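Local coordinates for protein aspartate aminotransferase (Thermotoga maritima, PDB 1O4S) that transfers the amino group of L-aspartate to 2-oxoglutarate, giving oxaloacetate and L-glutamate, with pyridoxal 5'-phosphate as cofactor, at residues F302-L313 and F368-L379; F330-C341 and V350-F358. One frame throughout, in Å; residues are numbered along the deposited sequence.

Contact 1: residues F302-L313 and F368-L379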
loop_
_atom_site.group_PDB
_atom_site.type_symbol
_atom_site.label_atom_id
_atom_site.label_comp_id
_atom_site.label_asym_id
_atom_site.label_seq_id
_atom_site.Cartn_x
_atom_site.Cartn_y
_atom_site.Cartn_z
ATOM N N PHE B 302 -10.240 26.580 10.184
ATOM C CA PHE B 302 -8.795 26.664 10.030
ATOM C C PHE B 302 -8.312 28.075 9.656
ATOM O O PHE B 302 -7.272 28.520 10.137
ATOM C CB PHE B 302 -8.276 25.640 9.009
ATOM C CG PHE B 302 -7.965 24.294 9.607
ATOM C CD1 PHE B 302 -6.793 24.086 10.300
ATOM C CD2 PHE B 302 -8.852 23.247 9.498
ATOM C CE1 PHE B 302 -6.508 22.844 10.860
ATOM C CE2 PHE B 302 -8.558 22.002 10.036
ATOM C CZ PHE B 302 -7.383 21.810 10.723
ATOM N N LYS B 303 -9.078 28.775 8.829
ATOM C CA LYS B 303 -8.744 30.165 8.453
ATOM C C LYS B 303 -8.676 31.056 9.688
ATOM O O LYS B 303 -7.757 31.833 9.836
ATOM C CB LYS B 303 -9.773 30.728 7.465
ATOM C CG LYS B 303 -9.477 32.133 6.907
ATOM C CD LYS B 303 -10.418 32.444 5.734
ATOM C CE LYS B 303 -10.090 33.778 5.095
ATOM N NZ LYS B 303 -11.153 34.310 4.171
ATOM N N GLU B 304 -9.647 30.920 10.579
ATOM C CA GLU B 304 -9.682 31.761 11.746
ATOM C C GLU B 304 -8.647 31.373 12.808
ATOM O O GLU B 304 -8.172 32.247 13.547
ATOM C CB GLU B 304 -11.113 31.892 12.276
ATOM C CG GLU B 304 -11.556 30.965 13.370
ATOM C CD GLU B 304 -12.906 31.398 13.923
ATOM O OE1 GLU B 304 -13.620 32.152 13.180
ATOM O OE2 GLU B 304 -13.251 30.990 15.081
ATOM N N ARG B 305 -8.262 30.101 12.858
ATOM C CA ARG B 305 -7.127 29.673 13.676
ATOM C C ARG B 305 -5.807 30.237 13.120
ATOM O O ARG B 305 -4.927 30.647 13.874
ATOM C CB ARG B 305 -7.018 28.136 13.707
ATOM C CG ARG B 305 -8.151 27.409 14.457
ATOM C CD ARG B 305 -8.222 25.999 14.113
ATOM N NE ARG B 305 -9.179 25.231 14.908
ATOM C CZ ARG B 305 -9.298 23.921 14.813
ATOM N NH1 ARG B 305 -8.530 23.257 13.953
ATOM N NH2 ARG B 305 -10.166 23.260 15.574
ATOM N N LYS B 306 -5.690 30.229 11.797
ATOM C CA LYS B 306 -4.540 30.758 11.090
ATOM C C LYS B 306 -4.427 32.231 11.430
ATOM O O LYS B 306 -3.386 32.672 11.875
ATOM C CB LYS B 306 -4.694 30.530 9.576
ATOM C CG LYS B 306 -3.500 31.005 8.695
ATOM C CD LYS B 306 -3.535 32.504 8.320
ATOM C CE LYS B 306 -4.689 32.856 7.372
ATOM N NZ LYS B 306 -4.657 34.310 6.901
ATOM N N ASN B 307 -5.499 32.991 11.249
ATOM C CA ASN B 307 -5.484 34.422 11.590
ATOM C C ASN B 307 -5.090 34.675 13.037
ATOM O O ASN B 307 -4.379 35.624 13.323
ATOM C CB ASN B 307 -6.844 35.073 11.353
ATOM C CG ASN B 307 -7.161 35.243 9.895
ATOM O OD1 ASN B 307 -6.260 35.282 9.056
ATOM N ND2 ASN B 307 -8.450 35.335 9.573
ATOM N N PHE B 308 -5.560 33.831 13.948
ATOM C CA PHE B 308 -5.274 34.007 15.368
ATOM C C PHE B 308 -3.823 33.729 15.726
ATOM O O PHE B 308 -3.237 34.427 16.547
ATOM C CB PHE B 308 -6.166 33.096 16.225
ATOM C CG PHE B 308 -5.773 33.081 17.681
ATOM C CD1 PHE B 308 -6.057 34.175 18.498
ATOM C CD2 PHE B 308 -5.073 32.004 18.219
ATOM C CE1 PHE B 308 -5.662 34.183 19.830
ATOM C CE2 PHE B 308 -4.690 32.001 19.552
ATOM C CZ PHE B 308 -4.978 33.094 20.357
ATOM N N VAL B 309 -3.253 32.683 15.155
ATOM C CA VAL B 309 -1.876 32.325 15.467
ATOM C C VAL B 309 -0.915 33.337 14.831
ATOM O O VAL B 309 0.094 33.704 15.427
ATOM C CB VAL B 309 -1.513 30.859 15.058
ATOM C CG1 VAL B 309 -1.721 30.594 13.551
ATOM C CG2 VAL B 309 -0.045 30.544 15.423
ATOM N N VAL B 310 -1.264 33.788 13.629
ATOM C CA VAL B 310 -0.476 34.763 12.895
ATOM C C VAL B 310 -0.419 36.048 13.710
ATOM O O VAL B 310 0.667 36.499 14.047
ATOM C CB VAL B 310 -1.013 34.981 11.444
ATOM C CG1 VAL B 310 -0.481 36.268 10.824
ATOM C CG2 VAL B 310 -0.638 33.782 10.566
ATOM N N GLU B 311 -1.572 36.609 14.063
ATOM C CA GLU B 311 -1.594 37.839 14.866
ATOM C C GLU B 311 -0.774 37.663 16.139
ATOM O O GLU B 311 0.035 38.503 16.487
ATOM C CB GLU B 311 -3.016 38.296 15.229
ATOM C CG GLU B 311 -2.995 39.457 16.248
ATOM C CD GLU B 311 -4.272 40.304 16.318
ATOM O OE1 GLU B 311 -4.248 41.341 17.048
ATOM O OE2 GLU B 311 -5.293 39.941 15.666
ATOM N N ARG B 312 -0.988 36.565 16.834
ATOM C CA ARG B 312 -0.337 36.334 18.107
ATOM C C ARG B 312 1.196 36.300 18.010
ATOM O O ARG B 312 1.892 36.931 18.817
ATOM C CB ARG B 312 -0.854 35.036 18.697
ATOM C CG ARG B 312 -0.554 34.868 20.128
ATOM C CD ARG B 312 -1.260 35.851 21.032
ATOM N NE ARG B 312 -1.791 35.070 22.133
ATOM C CZ ARG B 312 -1.096 34.639 23.185
ATOM N NH1 ARG B 312 0.179 34.967 23.372
ATOM N NH2 ARG B 312 -1.715 33.892 24.086
ATOM N N LEU B 313 1.709 35.608 17.001
ATOM C CA LEU B 313 3.144 35.404 16.859
ATOM C C LEU B 313 3.859 36.673 16.424
ATOM O O LEU B 313 4.957 36.930 16.900
ATOM C CB LEU B 313 3.451 34.265 15.881
ATOM C CG LEU B 313 3.259 32.874 16.477
ATOM C CD1 LEU B 313 3.365 31.802 15.399
ATOM C CD2 LEU B 313 4.244 32.604 17.613
ATOM N N PHE B 368 -1.809 24.047 13.533
ATOM C CA PHE B 368 -2.967 24.609 14.202
ATOM C C PHE B 368 -4.254 23.793 13.935
ATOM O O PHE B 368 -5.345 24.338 13.671
ATOM C CB PHE B 368 -3.103 26.111 13.943
ATOM C CG PHE B 368 -2.978 26.524 12.515
ATOM C CD1 PHE B 368 -4.091 26.541 11.680
ATOM C CD2 PHE B 368 -1.748 26.961 12.014
ATOM C CE1 PHE B 368 -3.987 26.983 10.383
ATOM C CE2 PHE B 368 -1.638 27.387 10.720
ATOM C CZ PHE B 368 -2.768 27.400 9.899
ATOM N N ALA B 369 -4.090 22.473 14.009
ATOM C CA ALA B 369 -5.225 21.549 14.002
ATOM C C ALA B 369 -5.611 21.291 15.454
ATOM O O ALA B 369 -5.672 20.156 15.912
ATOM C CB ALA B 369 -4.891 20.250 13.237
ATOM N N THR B 370 -5.825 22.376 16.189
ATOM C CA THR B 370 -6.429 22.336 17.514
ATOM C C THR B 370 -7.221 23.612 17.780
ATOM O O THR B 370 -7.149 24.583 17.030
ATOM C CB THR B 370 -5.390 22.071 18.653
ATOM O OG1 THR B 370 -4.791 23.287 19.092
ATOM C CG2 THR B 370 -4.181 21.283 18.185
ATOM N N SER B 371 -8.004 23.582 18.847
ATOM C CA SER B 371 -8.895 24.679 19.159
ATOM C C SER B 371 -8.137 25.984 19.454
ATOM O O SER B 371 -6.986 25.965 19.907
ATOM C CB SER B 371 -9.756 24.297 20.343
ATOM O OG SER B 371 -8.935 24.018 21.446
ATOM N N ILE B 372 -8.802 27.111 19.189
ATOM C CA ILE B 372 -8.262 28.414 19.536
ATOM C C ILE B 372 -7.920 28.456 21.008
ATOM O O ILE B 372 -6.909 29.054 21.386
ATOM C CB ILE B 372 -9.216 29.559 19.104
ATOM C CG1 ILE B 372 -9.063 29.760 17.600
ATOM C CG2 ILE B 372 -8.874 30.881 19.824
ATOM C CD1 ILE B 372 -9.886 30.861 17.037
ATOM N N GLU B 373 -8.714 27.756 21.816
ATOM C CA GLU B 373 -8.500 27.687 23.260
ATOM C C GLU B 373 -7.121 27.108 23.604
ATOM O O GLU B 373 -6.372 27.662 24.401
ATOM C CB GLU B 373 -9.594 26.833 23.925
ATOM C CG GLU B 373 -9.474 26.791 25.454
ATOM C CD GLU B 373 -10.461 25.838 26.139
ATOM O OE1 GLU B 373 -11.083 25.024 25.435
ATOM O OE2 GLU B 373 -10.608 25.909 27.393
ATOM N N ARG B 374 -6.822 25.974 23.007
ATOM C CA ARG B 374 -5.569 25.281 23.257
ATOM C C ARG B 374 -4.396 26.016 22.627
ATOM O O ARG B 374 -3.326 26.066 23.214
ATOM C CB ARG B 374 -5.635 23.851 22.721
ATOM C CG ARG B 374 -6.624 22.985 23.451
ATOM C CD ARG B 374 -6.176 22.583 24.836
ATOM N NE ARG B 374 -5.379 21.347 24.807
ATOM C CZ ARG B 374 -4.639 20.895 25.830
ATOM N NH1 ARG B 374 -4.562 21.588 26.966
ATOM N NH2 ARG B 374 -3.956 19.756 25.693
ATOM N N LEU B 375 -4.615 26.557 21.426
ATOM C CA LEU B 375 -3.636 27.397 20.760
ATOM C C LEU B 375 -3.277 28.613 21.614
ATOM O O LEU B 375 -2.128 29.024 21.652
ATOM C CB LEU B 375 -4.147 27.852 19.399
ATOM C CG LEU B 375 -4.188 26.806 18.278
ATOM C CD1 LEU B 375 -4.931 27.395 17.114
ATOM C CD2 LEU B 375 -2.798 26.412 17.859
ATOM N N THR B 376 -4.272 29.182 22.288
ATOM C CA THR B 376 -4.064 30.352 23.114
ATOM C C THR B 376 -3.169 30.010 24.277
ATOM O O THR B 376 -2.272 30.782 24.613
ATOM C CB THR B 376 -5.393 30.903 23.659
ATOM O OG1 THR B 376 -6.211 31.355 22.582
ATOM C CG2 THR B 376 -5.145 32.180 24.469
ATOM N N GLU B 377 -3.448 28.885 24.918
ATOM C CA GLU B 377 -2.648 28.439 26.043
ATOM C C GLU B 377 -1.235 28.099 25.572
ATOM O O GLU B 377 -0.288 28.435 26.256
ATOM C CB GLU B 377 -3.264 27.208 26.730
ATOM C CG GLU B 377 -3.279 27.302 28.253
ATOM C CD GLU B 377 -2.129 26.607 28.955
ATOM O OE1 GLU B 377 -2.093 25.362 28.799
ATOM O OE2 GLU B 377 -1.317 27.283 29.690
ATOM N N ALA B 378 -1.099 27.440 24.417
ATOM C CA ALA B 378 0.228 27.063 23.919
ATOM C C ALA B 378 1.034 28.301 23.582
ATOM O O ALA B 378 2.203 28.379 23.927
ATOM C CB ALA B 378 0.139 26.141 22.704
ATOM N N LEU B 379 0.392 29.274 22.935
ATOM C CA LEU B 379 1.059 30.500 22.497
ATOM C C LEU B 379 1.476 31.365 23.672
ATOM O O LEU B 379 2.499 32.073 23.587
ATOM C CB LEU B 379 0.194 31.283 21.523
ATOM C CG LEU B 379 0.215 30.636 20.135
ATOM C CD1 LEU B 379 -0.979 31.068 19.267
ATOM C CD2 LEU B 379 1.530 30.944 19.436
#
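The side chains of Phe308 and Leu379 run antiparallel alongside one another, CE2 of the ring 3.8 Å from CD1 of Leu379, each a knob in a hole of the facing helix. The Phe308 ring is received by Ile372, Leu375, Thr376 and Leu379: CG2 of Ile372 stands over the ring centre, 4.2 Å from the centroid, while CB of Leu375 comes to the ring edge. Leu379 enters among Phe308, Val309, Arg312 and Leu313, its CD2 lying 3.7 Å from CD2 of Leu313. CB of Leu379 sits over one face of the Arg312 guanidinium, whose nitrogens form salt bridges with Asp380 and Glu383.

Phe368, from the loop ahead of the second helix, has CG held between its backbone N and carbonyl carbon (chi1 48°); its ring takes CA of Lys306 over one face as a CH-pi contact, and its CD2 meets CG1 of Val309 at 3.9 Å. Arg305 NH1 makes a weak hydrogen bond of 3.4 Å to Phe368 O, the carbonyl O of Thr370 lies over one face of the guanidinium, and NH2 is paired with Asp52.

Reciprocal knobs-into-holes packing of the nearly parallel segments 302-313 and 372-379 (crossing angle -16°) joins helices 296-315 and 372-386 in the small aminotransferase domain, with the side chain of Ala369 about 7 Å from that of Gly49, which by similarity binds L-aspartate.

Contact 2: residues F330-C341 and V350-F358; sequences FFKVRGDDVKFC and VALVPGSAF
CA of Val338 lies 5.1 Å from CA of Pro354, where the two backbones come nearest. The first segment runs from the end of strand 328-332 through a loop into a helix that begins at Asp337; the second is a broken strand, 350-351 and 353-354, ending in a 3-10 turn at 355-357. A water ties them at the far end, donating to Cys341 O and Val350 O and accepting from Leu352 N. Asp336 is the N-cap, its OD2 taking a weak bond from Val338 N.

Asp337 carries the polar link. OD2 is gripped by two donors of one residue: Ser356 OG, on its syn lone pair at 2.7 Å, and Ser356 N, from above the carboxylate plane at 3.0 Å. OD1 accepts from Gly362 N. The carboxylate gets there because CG stands between the backbone N and carbonyl carbon (chi1 53°). An alanine here would take away both carboxylate oxygens and would probably leave the amide and hydroxyl of Ser356, and the amide of Gly362, without their acceptors, so that the 3-10 turn could shift.

The segments belong to a beta-alpha-beta crossover, in which helix 337-348 links the parallel strands 328-332 and 350-354, with strand 363-367 between them in the small-domain sheet. The helix packs on it through Cys341, whose SG rests 3.8 Å from Pro354 CG, and through Val338 CG2 against Pro354 CB. Leu352 CD1 meets Phe331 CZ at 3.9 Å and the edge of the Phe340 ring. Phe330 brings CZ to within 3.5 Å of Gly355 CA, where a side chain would find little room, and CE2 to 3.9 Å from Phe358 CD2, the two ring planes at 87°. Phe358 also touches Arg365, which by similarity binds L-aspartate.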
loop_
_atom_site.group_PDB
_atom_site.type_symbol
_atom_site.label_atom_id
_atom_site.label_comp_id
_atom_site.label_asym_id
_atom_site.label_seq_id
_atom_site.Cartn_x
_atom_site.Cartn_y
_atom_site.Cartn_z
ATOM N N PHE B 330 5.625 27.907 10.003
ATOM C CA PHE B 330 7.040 27.560 10.106
ATOM C C PHE B 330 7.828 28.793 10.593
ATOM O O PHE B 330 8.175 29.671 9.801
ATOM C CB PHE B 330 7.516 27.083 8.731
ATOM C CG PHE B 330 8.724 26.172 8.764
ATOM C CD1 PHE B 330 9.846 26.473 8.017
ATOM C CD2 PHE B 330 8.709 24.992 9.498
ATOM C CE1 PHE B 330 10.940 25.636 8.034
ATOM C CE2 PHE B 330 9.779 24.154 9.514
ATOM C CZ PHE B 330 10.903 24.466 8.784
ATOM N N PHE B 331 8.102 28.874 11.884
ATOM C CA PHE B 331 8.732 30.095 12.403
ATOM C C PHE B 331 10.195 29.936 12.780
ATOM O O PHE B 331 10.692 28.828 12.891
ATOM C CB PHE B 331 7.895 30.764 13.508
ATOM C CG PHE B 331 7.787 29.991 14.817
ATOM C CD1 PHE B 331 6.709 29.134 15.052
ATOM C CD2 PHE B 331 8.687 30.216 15.851
ATOM C CE1 PHE B 331 6.561 28.476 16.291
ATOM C CE2 PHE B 331 8.561 29.553 17.087
ATOM C CZ PHE B 331 7.489 28.689 17.311
ATOM N N LYS B 332 10.868 31.074 12.933
ATOM C CA LYS B 332 12.312 31.136 13.137
ATOM C C LYS B 332 12.620 31.110 14.634
ATOM O O LYS B 332 12.000 31.826 15.432
ATOM C CB LYS B 332 12.849 32.409 12.486
ATOM C CG LYS B 332 14.376 32.530 12.398
ATOM C CD LYS B 332 14.954 32.112 11.038
ATOM C CE LYS B 332 16.496 32.144 11.063
ATOM N NZ LYS B 332 17.090 30.863 11.591
ATOM N N VAL B 333 13.546 30.240 15.010
ATOM C CA VAL B 333 14.005 30.129 16.386
ATOM C C VAL B 333 15.503 30.462 16.466
ATOM O O VAL B 333 16.236 30.311 15.486
ATOM C CB VAL B 333 13.708 28.706 16.977
ATOM C CG1 VAL B 333 12.207 28.470 17.082
ATOM C CG2 VAL B 333 14.379 27.590 16.167
ATOM N N ARG B 334 15.949 30.939 17.623
ATOM C CA ARG B 334 17.368 31.148 17.855
ATOM C C ARG B 334 18.009 29.797 18.178
ATOM O O ARG B 334 17.369 28.923 18.760
ATOM C CB ARG B 334 17.607 32.150 18.991
ATOM N N GLY B 335 19.270 29.639 17.785
ATOM C CA GLY B 335 20.032 28.432 18.059
ATOM C C GLY B 335 19.578 27.191 17.297
ATOM O O GLY B 335 19.105 27.273 16.153
ATOM N N ASP B 336 19.747 26.044 17.960
ATOM C CA ASP B 336 19.399 24.729 17.440
ATOM C C ASP B 336 17.885 24.473 17.634
ATOM O O ASP B 336 17.345 24.706 18.719
ATOM C CB ASP B 336 20.248 23.648 18.144
ATOM C CG ASP B 336 19.954 22.219 17.633
ATOM O OD1 ASP B 336 20.763 21.300 17.880
ATOM O OD2 ASP B 336 18.943 21.907 16.994
ATOM N N ASP B 337 17.219 24.018 16.569
ATOM C CA ASP B 337 15.757 23.847 16.565
ATOM C C ASP B 337 15.352 22.563 17.271
ATOM O O ASP B 337 14.314 22.520 17.932
ATOM C CB ASP B 337 15.184 23.864 15.134
ATOM C CG ASP B 337 15.859 22.874 14.225
ATOM O OD1 ASP B 337 16.892 23.210 13.622
ATOM O OD2 ASP B 337 15.460 21.722 14.049
ATOM N N VAL B 338 16.143 21.509 17.107
ATOM C CA VAL B 338 15.923 20.272 17.851
ATOM C C VAL B 338 15.939 20.536 19.347
ATOM O O VAL B 338 15.058 20.081 20.058
ATOM C CB VAL B 338 16.972 19.191 17.550
ATOM C CG1 VAL B 338 16.715 17.947 18.410
ATOM C CG2 VAL B 338 16.976 18.829 16.077
ATOM N N LYS B 339 16.951 21.250 19.823
ATOM C CA LYS B 339 17.027 21.584 21.235
ATOM C C LYS B 339 15.893 22.524 21.643
ATOM O O LYS B 339 15.344 22.388 22.728
ATOM C CB LYS B 339 18.381 22.218 21.593
ATOM C CG LYS B 339 19.607 21.314 21.317
ATOM C CD LYS B 339 20.925 21.989 21.850
ATOM C CE LYS B 339 22.238 21.310 21.377
ATOM N NZ LYS B 339 23.466 21.957 22.014
ATOM N N PHE B 340 15.551 23.475 20.782
ATOM C CA PHE B 340 14.405 24.354 21.034
ATOM C C PHE B 340 13.152 23.529 21.369
ATOM O O PHE B 340 12.438 23.831 22.323
ATOM C CB PHE B 340 14.122 25.265 19.832
ATOM C CG PHE B 340 13.022 26.291 20.078
ATOM C CD1 PHE B 340 13.340 27.607 20.378
ATOM C CD2 PHE B 340 11.670 25.927 19.999
ATOM C CE1 PHE B 340 12.340 28.567 20.604
ATOM C CE2 PHE B 340 10.661 26.875 20.229
ATOM C CZ PHE B 340 10.994 28.198 20.518
ATOM N N CYS B 341 12.909 22.488 20.589
ATOM C CA CYS B 341 11.698 21.680 20.720
ATOM C C CYS B 341 11.761 20.738 21.911
ATOM O O CYS B 341 10.725 20.464 22.528
ATOM C CB CYS B 341 11.452 20.881 19.458
ATOM S SG CYS B 341 11.000 21.918 18.068
ATOM N N VAL B 350 4.696 21.850 25.511
ATOM C CA VAL B 350 4.228 22.106 24.152
ATOM C C VAL B 350 5.131 21.393 23.164
ATOM O O VAL B 350 6.363 21.534 23.203
ATOM C CB VAL B 350 4.198 23.616 23.801
ATOM C CG1 VAL B 350 3.651 23.820 22.379
ATOM C CG2 VAL B 350 3.390 24.384 24.832
ATOM N N ALA B 351 4.498 20.638 22.273
ATOM C CA ALA B 351 5.178 19.882 21.235
ATOM C C ALA B 351 5.133 20.547 19.844
ATOM O O ALA B 351 4.070 20.743 19.256
ATOM C CB ALA B 351 4.630 18.477 21.176
ATOM N N LEU B 352 6.327 20.879 19.336
ATOM C CA LEU B 352 6.532 21.336 17.962
ATOM C C LEU B 352 7.510 20.407 17.224
ATOM O O LEU B 352 8.152 19.542 17.816
ATOM C CB LEU B 352 7.036 22.777 17.934
ATOM C CG LEU B 352 6.259 23.824 18.751
ATOM C CD1 LEU B 352 7.013 25.135 18.894
ATOM C CD2 LEU B 352 4.926 24.082 18.148
ATOM N N VAL B 353 7.590 20.583 15.917
ATOM C CA VAL B 353 8.438 19.753 15.092
ATOM C C VAL B 353 9.681 20.559 14.672
ATOM O O VAL B 353 9.549 21.607 14.089
ATOM C CB VAL B 353 7.706 19.291 13.841
ATOM C CG1 VAL B 353 8.574 18.314 13.068
ATOM C CG2 VAL B 353 6.349 18.647 14.211
ATOM N N PRO B 354 10.882 20.058 14.954
ATOM C CA PRO B 354 12.109 20.732 14.498
ATOM C C PRO B 354 12.132 20.926 12.972
ATOM O O PRO B 354 11.882 19.973 12.245
ATOM C CB PRO B 354 13.209 19.783 14.951
ATOM C CG PRO B 354 12.586 19.042 16.091
ATOM C CD PRO B 354 11.166 18.828 15.715
ATOM N N GLY B 355 12.419 22.149 12.513
ATOM C CA GLY B 355 12.631 22.441 11.097
ATOM C C GLY B 355 13.687 21.574 10.401
ATOM O O GLY B 355 13.605 21.334 9.187
ATOM N N SER B 356 14.669 21.114 11.176
ATOM C CA SER B 356 15.643 20.091 10.745
ATOM C C SER B 356 15.001 18.882 10.059
ATOM O O SER B 356 15.564 18.311 9.128
ATOM C CB SER B 356 16.406 19.527 11.950
ATOM O OG SER B 356 17.255 20.464 12.500
ATOM N N ALA B 357 13.841 18.468 10.549
ATOM C CA ALA B 357 13.133 17.352 9.941
ATOM C C ALA B 357 12.775 17.624 8.462
ATOM O O ALA B 357 12.642 16.702 7.652
ATOM C CB ALA B 357 11.915 17.056 10.754
ATOM N N PHE B 358 12.623 18.895 8.118
ATOM C CA PHE B 358 12.240 19.341 6.784
ATOM C C PHE B 358 13.433 19.918 5.991
ATOM O O PHE B 358 13.251 20.636 4.996
ATOM C CB PHE B 358 11.130 20.372 6.941
ATOM C CG PHE B 358 9.997 19.908 7.838
ATOM C CD1 PHE B 358 8.962 19.130 7.325
ATOM C CD2 PHE B 358 9.969 20.236 9.197
ATOM C CE1 PHE B 358 7.873 18.693 8.159
ATOM C CE2 PHE B 358 8.914 19.805 10.040
ATOM C CZ PHE B 358 7.869 19.014 9.500
HETATM O O HOH W 1 8.367 21.187 21.479
#

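Contacts 1 and 2 illustrate how one small domain can be built by helices packing on a shared sheet: their centres lie 18 Å apart, and both segments of contact 2 fall between the two halves of contact 1. Helix 296-315 leads to strand 328-332, then helix 337-348, strand 350-354, strand 363-367 and helix 372-386, which returns to the first helix. The contacts touch directly where Leu313 CD1 meets Phe331 CD1 at 4.3 Å and Ala378 CB meets Val350 CG1. Contact 1 joins two helices, contact 2 links the sheet with a third; the side chains of Phe358 and Ala369 lie about 8 and 11 Å from the bound cofactor, so each contact borders the region where the substrate probably binds.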